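Local atomic coordinates of biofilm-associated surface protein (Staphylococcus aureus, PDB entry 7C7U), a protein that is a cell-wall-anchored surface protein of staphylococci that takes part in biofilm formation, probably by switching between a folded, calcium-binding state and functional amyloid. Residues A[228-233]-A[324-329]; A[267-272]-A[288-293]. One frame throughout, in Å; residues are numbered along the deposited sequence.

How the contacts relate
Contacts 1 and 2 are two seams of one five-stranded antiparallel sheet, which joins a pair distant in sequence (contact 1) and a nearby one (contact 2). Contact 1 pairs 228-233 with 324-329 near the middle of the sheet; contact 2 pairs 267-272 with 288-293, which runs into the outermost strand, and its chain is nested within the loop that contact 1 closes. Their centres lie about 9 Å apart, because strands 323-331 and 265-272 are themselves neighbours: V328 N approaches E269 O at 2.8 Å, and H271 N approaches R326 O at 2.9 Å, both probable hydrogen bonds. H271 CD2 also packs on V328 CG2 at 3.6 Å. None of the residues in either contact is a calcium ligand.

Contact 1 (A[228-233]-A[324-329])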
loop_
_atom_site.group_PDB
_atom_site.type_symbol
_atom_site.label_atom_id
_atom_site.label_comp_id
_atom_site.label_asym_id
_atom_site.label_seq_id
_atom_site.Cartn_x
_atom_site.Cartn_y
_atom_site.Cartn_z
ATOM N N GLY A 228 13.714 2.168 5.386
ATOM C CA GLY A 228 14.407 3.208 4.643
ATOM C C GLY A 228 13.726 3.532 3.335
ATOM O O GLY A 228 12.774 2.876 2.910
ATOM N N ILE A 229 14.211 4.605 2.714
ATOM C CA ILE A 229 13.739 5.037 1.412
ATOM C C ILE A 229 14.887 4.812 0.441
ATOM O O ILE A 229 16.018 5.223 0.717
ATOM C CB ILE A 229 13.282 6.512 1.434
ATOM C CG1 ILE A 229 12.146 6.720 2.460
ATOM C CG2 ILE A 229 12.822 6.955 0.042
ATOM C CD1 ILE A 229 10.901 5.969 2.089
ATOM N N LEU A 230 14.611 4.109 -0.653
ATOM C CA LEU A 230 15.598 3.864 -1.700
ATOM C C LEU A 230 15.290 4.760 -2.886
ATOM O O LEU A 230 14.174 4.735 -3.407
ATOM C CB LEU A 230 15.593 2.402 -2.144
ATOM C CG LEU A 230 15.715 1.313 -1.076
ATOM C CD1 LEU A 230 15.715 -0.039 -1.738
ATOM C CD2 LEU A 230 16.984 1.508 -0.258
ATOM N N ILE A 231 16.279 5.518 -3.332
ATOM C CA ILE A 231 16.111 6.436 -4.454
ATOM C C ILE A 231 17.052 5.935 -5.536
ATOM O O ILE A 231 18.265 6.116 -5.416
ATOM C CB ILE A 231 16.426 7.874 -4.051
ATOM C CG1 ILE A 231 15.486 8.300 -2.911
ATOM C CG2 ILE A 231 16.286 8.838 -5.259
ATOM C CD1 ILE A 231 16.166 9.217 -1.961
ATOM N N ASP A 232 16.519 5.232 -6.540
ATOM C CA ASP A 232 17.340 4.562 -7.549
ATOM C C ASP A 232 17.268 5.320 -8.865
ATOM O O ASP A 232 16.196 5.404 -9.472
ATOM C CB ASP A 232 16.891 3.123 -7.796
ATOM C CG ASP A 232 17.036 2.229 -6.571
ATOM O OD1 ASP A 232 17.921 2.474 -5.734
ATOM O OD2 ASP A 232 16.260 1.261 -6.467
ATOM N N GLN A 233 18.412 5.792 -9.347
ATOM C CA GLN A 233 18.465 6.466 -10.636
ATOM C C GLN A 233 19.003 5.510 -11.698
ATOM O O GLN A 233 19.961 4.776 -11.453
ATOM C CB GLN A 233 19.343 7.714 -10.553
ATOM C CG GLN A 233 19.450 8.490 -11.880
ATOM C CD GLN A 233 20.196 9.801 -11.732
ATOM O OE1 GLN A 233 20.640 10.148 -10.635
ATOM N NE2 GLN A 233 20.372 10.524 -12.844
ATOM N N GLY A 324 23.116 2.266 -13.060
ATOM C CA GLY A 324 22.255 2.439 -11.894
ATOM C C GLY A 324 23.018 3.135 -10.777
ATOM O O GLY A 324 24.210 2.890 -10.586
ATOM N N VAL A 325 22.328 4.025 -10.066
ATOM C CA VAL A 325 22.870 4.690 -8.884
ATOM C C VAL A 325 21.804 4.631 -7.791
ATOM O O VAL A 325 20.638 4.947 -8.044
ATOM C CB VAL A 325 23.274 6.150 -9.168
ATOM C CG1 VAL A 325 23.946 6.744 -7.956
ATOM C CG2 VAL A 325 24.244 6.227 -10.368
ATOM N N ARG A 326 22.188 4.204 -6.593
ATOM C CA ARG A 326 21.233 4.088 -5.487
ATOM C C ARG A 326 21.613 5.016 -4.348
ATOM O O ARG A 326 22.741 4.966 -3.839
ATOM C CB ARG A 326 21.144 2.659 -4.967
ATOM C CG ARG A 326 20.331 2.547 -3.656
ATOM C CD ARG A 326 20.023 1.080 -3.337
ATOM N NE ARG A 326 18.912 0.589 -4.154
ATOM C CZ ARG A 326 18.459 -0.658 -4.155
ATOM N NH1 ARG A 326 19.037 -1.575 -3.380
ATOM N NH2 ARG A 326 17.432 -0.985 -4.934
ATOM N N VAL A 327 20.664 5.831 -3.912
ATOM C CA VAL A 327 20.803 6.604 -2.687
ATOM C C VAL A 327 19.874 5.990 -1.647
ATOM O O VAL A 327 18.708 5.717 -1.944
ATOM C CB VAL A 327 20.487 8.089 -2.911
ATOM C CG1 VAL A 327 20.556 8.862 -1.581
ATOM C CG2 VAL A 327 21.486 8.686 -3.915
ATOM N N VAL A 328 20.387 5.779 -0.440
ATOM C CA VAL A 328 19.624 5.152 0.648
ATOM C C VAL A 328 19.410 6.166 1.760
ATOM O O VAL A 328 20.375 6.736 2.284
ATOM C CB VAL A 328 20.335 3.902 1.186
ATOM C CG1 VAL A 328 19.485 3.257 2.346
ATOM C CG2 VAL A 328 20.567 2.897 0.064
ATOM N N LEU A 329 18.150 6.375 2.142
ATOM C CA LEU A 329 17.805 7.231 3.271
ATOM C C LEU A 329 17.364 6.306 4.401
ATOM O O LEU A 329 16.329 5.647 4.285
ATOM C CB LEU A 329 16.686 8.203 2.917
ATOM C CG LEU A 329 16.661 8.880 1.556
ATOM C CD1 LEU A 329 15.381 9.691 1.502
ATOM C CD2 LEU A 329 17.910 9.749 1.349
#
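D232 and R326, a non-hydrogen-bonded pair within a five-stranded antiparallel sheet, send their side chains side by side off the same face into a buried, bidentate, side-on salt bridge. NE of R326 donates to D232 OD1 at 2.7 Å and NH2 of R326 to D232 OD2 at 3.0 Å. Both nearly straight bonds reach the syn sides of the carboxylate; its oxygens lie in the guanidinium plane, the nitrogens somewhat out of the carboxylate plane, and the planes are 24° apart. The bend at chi3 of R326 (-78°) turns NE, and the planar group with it, toward the carboxylate. Over one guanidinium face sits L230 CD1, 3.7 Å from R326 CZ, with its other methyl packed beside V328. Paired backbone bonds join I229 with L329, I231 with V327 and Q233 with V325. The other face is apolar at I229, I231, V327 and L329, where the ethyl end of I231 presses on the leucine fork, I231 CD1 lying 3.6 Å from L329 CG. Farther out, both meet I257 of strand 252-257, and Q233, on this face too, turns its amide to Y253 and S213. Y273 adds a cation-pi contact to R326, whose NH2 and NH1 donate to K283 O and N284 O.

Contact 2 (A[267-272]-A[288-293]); sequences GVELHQ and KNKVAD
A classic beta bulge interrupts the antiparallel pairing of 267-272 with 288-293: V291 and A292 both stand opposite L270. L270 O takes a straight bond from V291 N at 2.8 Å and a weak one from A292 N, while L270 N donates to A292 O. Past the bulge, Q272 N bonds to N289 O. On one face E269, K290 and D293 form a salt-bridge network. The fully extended chain of K290, its CG anti to the backbone N (chi1 -176°), runs over to E269, and its NZ meets E269 OE2 at 2.8 Å from above the carboxylate plane. The same NZ reaches D293 OD1 on its syn side at 2.8 Å, probably easing the repulsion between the two acids. A water bridges D293 OD1 to V268 O. On this face too, H271 NE2 donates in its ring plane to E269 OE1 (3.0 Å), on the anti side, which fixes the rotation of the imidazole. K290 CB lies over one ring face, 4.1 Å from the H271 centroid, a CH-pi contact. V291 CG2 packs against L270 CD2 at 3.9 Å, the two side chains crossing at a slant, with L312 from a loop against both. Strand 290-294 ends the sheet, and strand 265-272 is flanked on its other side by 323-331, where V327 touches V268.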
loop_
_atom_site.group_PDB
_atom_site.type_symbol
_atom_site.label_atom_id
_atom_site.label_comp_id
_atom_site.label_asym_id
_atom_site.label_seq_id
_atom_site.Cartn_x
_atom_site.Cartn_y
_atom_site.Cartn_z
ATOM N N GLY A 267 20.470 8.832 8.331
ATOM C CA GLY A 267 21.680 8.855 7.532
ATOM C C GLY A 267 21.371 8.676 6.064
ATOM O O GLY A 267 20.321 8.142 5.690
ATOM N N VAL A 268 22.312 9.126 5.232
ATOM C CA VAL A 268 22.216 9.054 3.776
ATOM C C VAL A 268 23.449 8.340 3.246
ATOM O O VAL A 268 24.575 8.684 3.616
ATOM C CB VAL A 268 22.095 10.451 3.142
ATOM C CG1 VAL A 268 21.884 10.341 1.625
ATOM C CG2 VAL A 268 20.977 11.227 3.786
ATOM N N GLU A 269 23.240 7.349 2.381
ATOM C CA GLU A 269 24.320 6.497 1.899
ATOM C C GLU A 269 24.216 6.308 0.395
ATOM O O GLU A 269 23.120 6.276 -0.167
ATOM C CB GLU A 269 24.278 5.112 2.554
ATOM C CG GLU A 269 24.170 5.142 4.076
ATOM C CD GLU A 269 24.147 3.739 4.677
ATOM O OE1 GLU A 269 23.780 2.781 3.957
ATOM O OE2 GLU A 269 24.490 3.600 5.868
ATOM N N LEU A 270 25.370 6.100 -0.237
ATOM C CA LEU A 270 25.445 5.743 -1.645
ATOM C C LEU A 270 25.721 4.255 -1.778
ATOM O O LEU A 270 26.655 3.727 -1.159
ATOM C CB LEU A 270 26.542 6.546 -2.351
ATOM C CG LEU A 270 26.644 6.365 -3.861
ATOM C CD1 LEU A 270 25.461 7.045 -4.527
ATOM C CD2 LEU A 270 27.959 6.964 -4.374
ATOM N N HIS A 271 24.927 3.584 -2.600
ATOM C CA HIS A 271 25.113 2.166 -2.852
ATOM C C HIS A 271 25.409 1.929 -4.330
ATOM O O HIS A 271 24.963 2.679 -5.208
ATOM C CB HIS A 271 23.876 1.364 -2.430
ATOM C CG HIS A 271 23.732 1.228 -0.949
ATOM N ND1 HIS A 271 23.259 0.077 -0.350
ATOM C CD2 HIS A 271 24.033 2.081 0.056
ATOM C CE1 HIS A 271 23.261 0.236 0.960
ATOM N NE2 HIS A 271 23.716 1.443 1.234
ATOM N N GLN A 272 26.167 0.873 -4.601
ATOM C CA GLN A 272 26.351 0.470 -5.982
ATOM C C GLN A 272 25.169 -0.382 -6.409
ATOM O O GLN A 272 24.601 -1.135 -5.616
ATOM C CB GLN A 272 27.668 -0.279 -6.172
ATOM C CG GLN A 272 28.807 0.664 -6.526
ATOM C CD GLN A 272 29.984 -0.040 -7.178
ATOM O OE1 GLN A 272 29.985 -1.262 -7.320
ATOM N NE2 GLN A 272 30.991 0.735 -7.592
ATOM N N LYS A 288 25.742 -4.599 2.114
ATOM C CA LYS A 288 27.072 -4.831 1.570
ATOM C C LYS A 288 27.330 -4.005 0.326
ATOM O O LYS A 288 28.492 -3.878 -0.074
ATOM C CB LYS A 288 27.292 -6.314 1.257
ATOM C CG LYS A 288 27.193 -7.170 2.508
ATOM C CD LYS A 288 27.293 -8.661 2.236
ATOM C CE LYS A 288 28.716 -9.009 1.795
ATOM N NZ LYS A 288 28.926 -10.469 1.558
ATOM N N ASN A 289 26.287 -3.414 -0.264
ATOM C CA ASN A 289 26.422 -2.590 -1.458
ATOM C C ASN A 289 26.787 -1.147 -1.147
ATOM O O ASN A 289 26.941 -0.351 -2.075
ATOM C CB ASN A 289 25.117 -2.618 -2.268
ATOM C CG ASN A 289 24.882 -3.956 -2.964
ATOM O OD1 ASN A 289 25.829 -4.642 -3.349
ATOM N ND2 ASN A 289 23.614 -4.317 -3.148
ATOM N N LYS A 290 26.969 -0.805 0.123
ATOM C CA LYS A 290 27.309 0.557 0.503
ATOM C C LYS A 290 28.715 0.906 0.035
ATOM O O LYS A 290 29.655 0.134 0.234
ATOM C CB LYS A 290 27.208 0.712 2.020
ATOM C CG LYS A 290 27.444 2.123 2.534
ATOM C CD LYS A 290 27.300 2.157 4.061
ATOM C CE LYS A 290 27.792 3.465 4.630
ATOM N NZ LYS A 290 27.250 3.694 6.002
ATOM N N VAL A 291 28.858 2.071 -0.594
ATOM C CA VAL A 291 30.159 2.550 -1.044
ATOM C C VAL A 291 30.544 3.903 -0.453
ATOM O O VAL A 291 31.713 4.302 -0.581
ATOM C CB VAL A 291 30.242 2.599 -2.587
ATOM C CG1 VAL A 291 30.157 1.188 -3.170
ATOM C CG2 VAL A 291 29.150 3.499 -3.174
ATOM N N ALA A 292 29.621 4.633 0.170
ATOM C CA ALA A 292 29.976 5.895 0.802
ATOM C C ALA A 292 28.850 6.348 1.713
ATOM O O ALA A 292 27.688 5.964 1.540
ATOM C CB ALA A 292 30.270 7.000 -0.223
ATOM N N ASP A 293 29.221 7.192 2.673
ATOM C CA ASP A 293 28.280 8.030 3.399
ATOM C C ASP A 293 28.128 9.350 2.661
ATOM O O ASP A 293 29.109 9.908 2.162
ATOM C CB ASP A 293 28.768 8.283 4.828
ATOM C CG ASP A 293 28.838 7.008 5.645
ATOM O OD1 ASP A 293 27.769 6.435 5.930
ATOM O OD2 ASP A 293 29.961 6.556 5.967
HETATM O O HOH W 1 25.550 7.745 6.350
#